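Local coordinates for SnoaL-like polyketide cyclase (Agrobacterium tumefaciens str. C58, PDB 3EHC), which is of unknown function but belongs to the SnoaL-like polyketide cyclase family of the NTF2 clan, so may act as a cyclase, at residues D7-Y12 / E63-D68. Residues are numbered along the deposited sequence; the frame is centred on the assembly and turned at random.
Sequences DIYLAY and EILVSD
Tyr9 extends its side chain from helix 5-17 toward the strand with CG trans to the backbone N (chi1 -172°), while Leu65, its CG turned opposite the carbonyl carbon (chi1 -65°), reaches back from strand 62-67 with CD1 anti to CA (chi2 -178°), the branch that runs on toward Leu10, and CD2 turned to the Tyr9 ring. The two meet through one methyl: CD2 of Leu65 lies 3.6 Å from CD2 of Tyr9 and 3.6 Å from CE2 of Tyr9; the methyl approaches obliquely, touching the ring at these neighbouring atoms. The other branch of the leucine serves the next residue of the helix. Leu65 CD1 comes within 4.1 Å of Leu10 CD2, with Leu10 CG hardly farther away, a looser contact, made by a leucine that is itself exposed. Leu65 is thus forked between two successive helix residues, and the contact is wholly apolar. The CA atoms of Tyr9 and Leu65 are 9.4 Å apart, a distance usual for a helix on a sheet and spanned by the side chains.

The buried Tyr9 ring packs on Leu72, Ala74 and Leu76 of strand 71-80, and its OH is hydrogen-bonded to the hydroxyl of Tyr104, which gives this buried group a partner. Two residues along the strand from Leu65, Ser67 OG is hydrogen-bonded to Asn6 OD1, at the start of the same helix. The opposite face of the strand, with Ile64 and Val66, packs on Trp115 and Phe103 of the second subunit. An N-terminal helix laid against one face of a curved mixed sheet, here at its edge strand, is characteristic of the NTF2-like alpha+beta fold to which SnoaL-type cyclases belong.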
loop_
_atom_site.group_PDB
_atom_site.type_symbol
_atom_site.label_atom_id
_atom_site.label_comp_id
_atom_site.label_asym_id
_atom_site.label_seq_id
_atom_site.Cartn_x
_atom_site.Cartn_y
_atom_site.Cartn_z
ATOM N N ASP B 7 18.557 3.911 -4.579
ATOM C CA ASP B 7 19.794 3.322 -4.110
ATOM C C ASP B 7 19.885 3.320 -2.600
ATOM O O ASP B 7 20.263 2.302 -2.030
ATOM C CB ASP B 7 20.999 4.032 -4.713
ATOM C CG ASP B 7 21.090 3.839 -6.197
ATOM O OD1 ASP B 7 20.862 2.720 -6.672
ATOM O OD2 ASP B 7 21.407 4.805 -6.897
ATOM N N ILE B 8 19.555 4.459 -1.971
ATOM C CA ILE B 8 19.549 4.602 -0.500
ATOM C C ILE B 8 18.591 3.538 0.116
ATOM O O ILE B 8 18.956 2.824 1.055
ATOM C CB ILE B 8 19.164 6.040 -0.068
ATOM C CG1 ILE B 8 20.128 7.064 -0.699
ATOM C CG2 ILE B 8 19.181 6.153 1.430
ATOM C CD1 ILE B 8 19.660 8.496 -0.675
ATOM N N TYR B 9 17.399 3.414 -0.475
ATOM C CA TYR B 9 16.401 2.488 -0.010
ATOM C C TYR B 9 16.843 1.026 -0.099
ATOM O O TYR B 9 16.649 0.276 0.852
ATOM C CB TYR B 9 15.093 2.673 -0.784
ATOM C CG TYR B 9 13.969 1.852 -0.206
ATOM C CD1 TYR B 9 13.524 2.084 1.096
ATOM C CD2 TYR B 9 13.341 0.843 -0.949
ATOM C CE1 TYR B 9 12.497 1.337 1.647
ATOM C CE2 TYR B 9 12.304 0.083 -0.399
ATOM C CZ TYR B 9 11.884 0.348 0.906
ATOM O OH TYR B 9 10.857 -0.356 1.487
ATOM N N LEU B 10 17.406 0.620 -1.236
ATOM C CA LEU B 10 17.858 -0.756 -1.394
ATOM C C LEU B 10 19.023 -1.066 -0.434
ATOM O O LEU B 10 19.106 -2.189 0.055
ATOM C CB LEU B 10 18.192 -1.077 -2.857
ATOM C CG LEU B 10 17.034 -1.124 -3.866
ATOM C CD1 LEU B 10 17.538 -1.455 -5.251
ATOM C CD2 LEU B 10 15.985 -2.124 -3.486
ATOM N N ALA B 11 19.872 -0.068 -0.138
ATOM C CA ALA B 11 20.937 -0.203 0.868
ATOM C C ALA B 11 20.321 -0.349 2.273
ATOM O O ALA B 11 20.797 -1.118 3.089
ATOM C CB ALA B 11 21.915 0.984 0.804
ATOM N N TYR B 12 19.240 0.378 2.536
ATOM C CA TYR B 12 18.496 0.261 3.809
ATOM C C TYR B 12 17.926 -1.142 3.993
ATOM O O TYR B 12 18.077 -1.742 5.062
ATOM C CB TYR B 12 17.388 1.336 3.880
ATOM C CG TYR B 12 16.248 1.100 4.857
ATOM C CD1 TYR B 12 16.432 1.209 6.224
ATOM C CD2 TYR B 12 14.964 0.819 4.394
ATOM C CE1 TYR B 12 15.369 1.014 7.121
ATOM C CE2 TYR B 12 13.912 0.603 5.268
ATOM C CZ TYR B 12 14.112 0.711 6.634
ATOM O OH TYR B 12 13.046 0.494 7.508
ATOM N N GLU B 63 9.307 -5.539 -4.851
ATOM C CA GLU B 63 8.826 -5.896 -6.188
ATOM C C GLU B 63 8.761 -4.650 -7.067
ATOM O O GLU B 63 9.246 -4.654 -8.197
ATOM C CB GLU B 63 7.437 -6.562 -6.114
ATOM C CG GLU B 63 6.820 -6.930 -7.487
ATOM C CD GLU B 63 5.409 -7.468 -7.398
ATOM O OE1 GLU B 63 5.126 -8.236 -6.467
ATOM O OE2 GLU B 63 4.581 -7.144 -8.279
ATOM N N ILE B 64 8.160 -3.592 -6.538
ATOM C CA ILE B 64 7.950 -2.335 -7.280
ATOM C C ILE B 64 8.477 -1.211 -6.423
ATOM O O ILE B 64 8.226 -1.203 -5.231
ATOM C CB ILE B 64 6.459 -2.000 -7.624
ATOM C CG1 ILE B 64 5.739 -3.181 -8.286
ATOM C CG2 ILE B 64 6.425 -0.723 -8.512
ATOM C CD1 ILE B 64 4.241 -3.086 -8.291
ATOM N N LEU B 65 9.251 -0.317 -7.031
ATOM C CA LEU B 65 9.704 0.931 -6.429
ATOM C C LEU B 65 9.307 2.112 -7.353
ATOM O O LEU B 65 9.557 2.073 -8.565
ATOM C CB LEU B 65 11.230 0.977 -6.266
ATOM C CG LEU B 65 11.990 0.041 -5.335
ATOM C CD1 LEU B 65 13.479 0.427 -5.396
ATOM C CD2 LEU B 65 11.429 0.098 -3.897
ATOM N N VAL B 66 8.664 3.131 -6.774
ATOM C CA VAL B 66 8.371 4.377 -7.465
ATOM C C VAL B 66 8.886 5.523 -6.592
ATOM O O VAL B 66 8.590 5.601 -5.396
ATOM C CB VAL B 66 6.876 4.619 -7.703
ATOM C CG1 VAL B 66 6.719 5.714 -8.752
ATOM C CG2 VAL B 66 6.120 3.347 -8.113
ATOM N N SER B 67 9.657 6.419 -7.176
ATOM C CA SER B 67 10.208 7.516 -6.388
ATOM C C SER B 67 10.436 8.796 -7.175
ATOM O O SER B 67 10.582 8.806 -8.412
ATOM C CB SER B 67 11.505 7.079 -5.688
ATOM O OG SER B 67 12.480 6.662 -6.625
ATOM N N ASP B 68 10.481 9.891 -6.425
ATOM C CA ASP B 68 10.870 11.189 -6.976
ATOM C C ASP B 68 11.976 11.795 -6.096
ATOM O O ASP B 68 12.765 11.059 -5.498
ATOM C CB ASP B 68 9.655 12.104 -7.186
ATOM C CG ASP B 68 8.855 12.350 -5.915
ATOM O OD1 ASP B 68 9.454 12.370 -4.819
ATOM O OD2 ASP B 68 7.614 12.531 -6.022
#